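Local coordinates for protein PHOX (Pseudomonas fluorescens, PDB 4A9V) that hydrolyses phosphate monoesters as an alkaline phosphatase of the PhoX family, using a complex iron-calcium cofactor held in a beta-propeller, at residues Glu279-Met289 and Tyr299-His309. Sequence-based numbering, arbitrary orientation.
Sequences ETDDGRAVVYM and YKFVSRDKINH. With LI (lithium ion), chain C.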
loop_
_atom_site.group_PDB
_atom_site.type_symbol
_atom_site.label_atom_id
_atom_site.label_comp_id
_atom_site.label_asym_id
_atom_site.label_seq_id
_atom_site.Cartn_x
_atom_site.Cartn_y
_atom_site.Cartn_z
ATOM N N GLU A 279 14.740 -1.562 -12.529
ATOM C CA GLU A 279 15.085 -1.493 -13.935
ATOM C C GLU A 279 15.968 -2.688 -14.251
ATOM O O GLU A 279 16.864 -3.021 -13.480
ATOM C CB GLU A 279 15.824 -0.178 -14.216
ATOM C CG GLU A 279 16.126 0.115 -15.684
ATOM C CD GLU A 279 16.704 1.512 -15.931
ATOM O OE1 GLU A 279 16.840 2.318 -14.988
ATOM O OE2 GLU A 279 16.938 1.853 -17.109
ATOM N N THR A 280 15.704 -3.352 -15.376
ATOM C CA THR A 280 16.593 -4.418 -15.840
ATOM C C THR A 280 17.942 -3.842 -16.275
ATOM O O THR A 280 18.072 -2.641 -16.523
ATOM C CB THR A 280 15.994 -5.181 -17.032
ATOM O OG1 THR A 280 15.981 -4.320 -18.169
ATOM C CG2 THR A 280 14.598 -5.686 -16.735
ATOM N N ASP A 281 18.942 -4.703 -16.404
ATOM C CA ASP A 281 20.236 -4.242 -16.875
ATOM C C ASP A 281 20.133 -3.632 -18.276
ATOM O O ASP A 281 20.850 -2.686 -18.593
ATOM C CB ASP A 281 21.244 -5.384 -16.879
ATOM C CG ASP A 281 21.741 -5.743 -15.491
ATOM O OD1 ASP A 281 21.262 -5.179 -14.479
ATOM O OD2 ASP A 281 22.661 -6.584 -15.412
ATOM N N ASP A 282 19.222 -4.141 -19.100
ATOM C CA ASP A 282 19.035 -3.576 -20.428
ATOM C C ASP A 282 17.977 -2.477 -20.503
ATOM O O ASP A 282 17.725 -1.939 -21.576
ATOM C CB ASP A 282 18.800 -4.668 -21.484
ATOM C CG ASP A 282 17.436 -5.345 -21.380
ATOM O OD1 ASP A 282 16.647 -5.039 -20.472
ATOM O OD2 ASP A 282 17.179 -6.252 -22.204
ATOM N N GLY A 283 17.554 -1.975 -19.347
ATOM C CA GLY A 283 16.892 -0.679 -19.278
ATOM C C GLY A 283 15.369 -0.699 -19.262
ATOM O O GLY A 283 14.743 0.350 -19.386
ATOM N N ARG A 284 14.765 -1.875 -19.120
ATOM C CA ARG A 284 13.314 -1.992 -19.071
ATOM C C ARG A 284 12.797 -1.803 -17.659
ATOM O O ARG A 284 13.501 -2.062 -16.692
ATOM C CB ARG A 284 12.894 -3.349 -19.631
ATOM C CG ARG A 284 13.290 -3.502 -21.091
ATOM C CD ARG A 284 12.974 -4.870 -21.662
ATOM N NE ARG A 284 13.706 -5.946 -21.015
ATOM C CZ ARG A 284 13.129 -7.097 -20.679
ATOM N NH1 ARG A 284 11.824 -7.254 -20.869
ATOM N NH2 ARG A 284 13.831 -8.071 -20.131
ATOM N N ALA A 285 11.556 -1.345 -17.544
ATOM C CA ALA A 285 10.947 -1.138 -16.237
ATOM C C ALA A 285 10.531 -2.459 -15.610
ATOM O O ALA A 285 10.024 -3.351 -16.290
ATOM C CB ALA A 285 9.747 -0.211 -16.356
ATOM N N VAL A 286 10.709 -2.537 -14.299
ATOM C CA VAL A 286 10.275 -3.673 -13.500
ATOM C C VAL A 286 9.417 -3.140 -12.359
ATOM O O VAL A 286 9.752 -2.133 -11.735
ATOM C CB VAL A 286 11.498 -4.439 -12.940
ATOM C CG1 VAL A 286 11.068 -5.596 -12.053
ATOM C CG2 VAL A 286 12.384 -4.922 -14.082
ATOM N N VAL A 287 8.292 -3.805 -12.127
ATOM C CA VAL A 287 7.394 -3.434 -11.036
ATOM C C VAL A 287 7.070 -4.673 -10.205
ATOM O O VAL A 287 6.416 -5.593 -10.691
ATOM C CB VAL A 287 6.082 -2.813 -11.556
ATOM C CG1 VAL A 287 5.270 -2.275 -10.389
ATOM C CG2 VAL A 287 6.351 -1.733 -12.598
ATOM N N TYR A 288 7.590 -4.736 -8.981
ATOM C CA TYR A 288 7.261 -5.830 -8.057
ATOM C C TYR A 288 5.998 -5.479 -7.269
ATOM O O TYR A 288 5.832 -4.337 -6.835
ATOM C CB TYR A 288 8.416 -6.084 -7.078
ATOM C CG TYR A 288 9.696 -6.563 -7.722
ATOM C CD1 TYR A 288 9.849 -7.887 -8.092
ATOM C CD2 TYR A 288 10.783 -5.716 -7.864
ATOM C CE1 TYR A 288 11.039 -8.346 -8.628
ATOM C CE2 TYR A 288 11.979 -6.160 -8.404
ATOM C CZ TYR A 288 12.111 -7.488 -8.763
ATOM O OH TYR A 288 13.292 -7.960 -9.295
ATOM N N MET A 289 5.108 -6.453 -7.086
ATOM C CA MET A 289 3.771 -6.200 -6.557
ATOM C C MET A 289 3.310 -7.338 -5.652
ATOM O O MET A 289 3.255 -8.487 -6.083
ATOM C CB MET A 289 2.774 -6.072 -7.708
ATOM C CG MET A 289 3.002 -4.858 -8.583
ATOM S SD MET A 289 1.908 -4.812 -10.016
ATOM C CE MET A 289 2.620 -6.124 -11.012
ATOM N N TYR A 299 3.990 -10.859 -7.312
ATOM C CA TYR A 299 4.029 -10.700 -8.766
ATOM C C TYR A 299 5.157 -9.752 -9.194
ATOM O O TYR A 299 5.694 -8.981 -8.394
ATOM C CB TYR A 299 2.691 -10.160 -9.290
ATOM C CG TYR A 299 1.503 -11.058 -9.034
ATOM C CD1 TYR A 299 0.875 -11.081 -7.791
ATOM C CD2 TYR A 299 0.944 -11.812 -10.058
ATOM C CE1 TYR A 299 -0.237 -11.877 -7.566
ATOM C CE2 TYR A 299 -0.185 -12.584 -9.848
ATOM C CZ TYR A 299 -0.765 -12.620 -8.605
ATOM O OH TYR A 299 -1.886 -13.399 -8.434
ATOM N N LYS A 300 5.470 -9.775 -10.485
ATOM C CA LYS A 300 6.524 -8.947 -11.073
ATOM C C LYS A 300 6.141 -8.655 -12.520
ATOM O O LYS A 300 5.938 -9.574 -13.304
ATOM C CB LYS A 300 7.853 -9.700 -11.024
ATOM C CG LYS A 300 9.023 -9.025 -11.709
ATOM C CD LYS A 300 10.148 -10.042 -11.865
ATOM C CE LYS A 300 11.418 -9.457 -12.456
ATOM N NZ LYS A 300 12.426 -10.531 -12.678
ATOM N N PHE A 301 6.092 -7.380 -12.875
ATOM C CA PHE A 301 5.868 -6.976 -14.256
ATOM C C PHE A 301 7.172 -6.452 -14.833
ATOM O O PHE A 301 7.889 -5.696 -14.178
ATOM C CB PHE A 301 4.807 -5.877 -14.316
ATOM C CG PHE A 301 4.582 -5.331 -15.701
ATOM C CD1 PHE A 301 3.791 -6.011 -16.614
ATOM C CD2 PHE A 301 5.186 -4.150 -16.096
ATOM C CE1 PHE A 301 3.627 -5.527 -17.900
ATOM C CE2 PHE A 301 4.979 -3.639 -17.362
ATOM C CZ PHE A 301 4.197 -4.329 -18.268
ATOM N N VAL A 302 7.471 -6.851 -16.062
ATOM C CA VAL A 302 8.635 -6.327 -16.778
ATOM C C VAL A 302 8.182 -5.755 -18.116
ATOM O O VAL A 302 7.524 -6.440 -18.893
ATOM C CB VAL A 302 9.691 -7.420 -17.032
ATOM C CG1 VAL A 302 10.905 -6.820 -17.722
ATOM C CG2 VAL A 302 10.074 -8.107 -15.725
ATOM N N SER A 303 8.473 -4.482 -18.362
ATOM C CA SER A 303 7.984 -3.832 -19.570
ATOM C C SER A 303 8.629 -4.410 -20.821
ATOM O O SER A 303 9.754 -4.909 -20.800
ATOM C CB SER A 303 8.189 -2.315 -19.509
ATOM O OG SER A 303 9.552 -1.949 -19.550
ATOM N N ARG A 304 7.931 -4.250 -21.935
ATOM C CA ARG A 304 8.475 -4.561 -23.250
ATOM C C ARG A 304 9.571 -3.578 -23.631
ATOM O O ARG A 304 10.626 -3.974 -24.118
ATOM C CB ARG A 304 7.355 -4.505 -24.289
ATOM C CG ARG A 304 7.789 -4.810 -25.717
ATOM C CD ARG A 304 6.701 -4.451 -26.719
ATOM N NE ARG A 304 6.459 -3.012 -26.733
ATOM C CZ ARG A 304 5.421 -2.425 -27.319
ATOM N NH1 ARG A 304 4.459 -3.152 -27.871
ATOM N NH2 ARG A 304 5.309 -1.105 -27.268
ATOM N N ASP A 305 9.297 -2.289 -23.432
ATOM C CA ASP A 305 10.159 -1.227 -23.922
ATOM C C ASP A 305 11.155 -0.792 -22.853
ATOM O O ASP A 305 10.888 -0.843 -21.649
ATOM C CB ASP A 305 9.307 -0.033 -24.346
ATOM C CG ASP A 305 8.246 -0.408 -25.357
ATOM O OD1 ASP A 305 8.542 -1.204 -26.272
ATOM O OD2 ASP A 305 7.115 0.115 -25.248
ATOM N N LYS A 306 12.293 -0.299 -23.317
ATOM C CA LYS A 306 13.232 0.386 -22.453
ATOM C C LYS A 306 12.645 1.705 -21.981
ATOM O O LYS A 306 11.968 2.409 -22.741
ATOM C CB LYS A 306 14.554 0.626 -23.186
ATOM C CG LYS A 306 15.291 -0.651 -23.543
ATOM C CD LYS A 306 16.554 -0.364 -24.330
ATOM C CE LYS A 306 17.292 -1.649 -24.668
ATOM N NZ LYS A 306 16.431 -2.861 -24.553
ATOM N N ILE A 307 12.954 2.065 -20.743
ATOM C CA ILE A 307 12.647 3.392 -20.242
ATOM C C ILE A 307 13.442 4.420 -21.027
ATOM O O ILE A 307 14.659 4.306 -21.163
ATOM C CB ILE A 307 13.017 3.517 -18.757
ATOM C CG1 ILE A 307 12.245 2.499 -17.916
ATOM C CG2 ILE A 307 12.787 4.932 -18.259
ATOM C CD1 ILE A 307 12.830 2.299 -16.533
ATOM N N ASN A 308 12.751 5.446 -21.505
ATOM C CA ASN A 308 13.408 6.587 -22.113
ATOM C C ASN A 308 13.637 7.648 -21.043
ATOM O O ASN A 308 12.718 8.371 -20.667
ATOM C CB ASN A 308 12.537 7.139 -23.240
ATOM C CG ASN A 308 13.251 8.190 -24.055
ATOM O OD1 ASN A 308 14.083 8.931 -23.532
ATOM N ND2 ASN A 308 12.927 8.274 -25.338
ATOM N N HIS A 309 14.824 7.657 -20.456
ATOM C CA HIS A 309 15.077 8.515 -19.299
ATOM C C HIS A 309 15.065 9.977 -19.659
ATOM O O HIS A 309 14.607 10.804 -18.869
ATOM C CB HIS A 309 16.386 8.138 -18.623
ATOM C CG HIS A 309 16.315 6.847 -17.854
ATOM N ND1 HIS A 309 15.688 6.744 -16.662
ATOM C CD2 HIS A 309 16.728 5.568 -18.191
ATOM C CE1 HIS A 309 15.764 5.475 -16.231
ATOM N NE2 HIS A 309 16.376 4.751 -17.175
HETATM LI LI LI C . 18.277 1.287 -15.705
HETATM O O HOH W 1 19.731 -0.757 -15.194
HETATM O O HOH W 2 16.433 2.551 -20.027
HETATM O O HOH W 3 13.790 -10.662 -10.064
HETATM O O HOH W 4 19.638 2.979 -16.956
#
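Arg-284 folds its guanidinium back across the neighbouring strand: NH1 gives a bent bond to Ser-303 O (3.1 Å, 144°), while Val-302 CG1 sits over one guanidinium face. The bend at chi3 (-63°) turns NE toward the turn, where it forms a salt bridge with Asp-282 OD1, in plane at the guanidinium edge. That same oxygen accepts from Thr-280 OG1, and Thr-280 OG1 in turn takes the backbone N of Arg-284, so the type I turn from Thr-280 to Gly-283 is knitted together. A leucine here, with no guanidinium, would probably leave Asp-282 OD1 without its salt-bridge partner and Ser-303 O without the NH1 bond.

Next door, Ser-303 OG accepts from Ala-285 N at 2.9 Å and donates to Asp-305 O at the chain's corner. Past that corner, Ile-307 N bonds Gly-283 O (2.8 Å), and His-309 NE2 points straight at Glu-279 OE2 (3.0 Å, 178°).

Toward Met-289, paired backbone bonds join Val-287 to Phe-301 and Met-289 to Tyr-299, whose side chains share one face. On the face of Val-286 and Val-302, Lys-300 runs alongside Tyr-288, its CG 3.7 Å from CE1; water 3 links their polar ends, which both also bond to His-439. Strands 284-290 and 296-303 form an antiparallel beta hairpin, with 276-279 and 322-329 continuing the sheet on its two sides, in the PhoX beta-propeller.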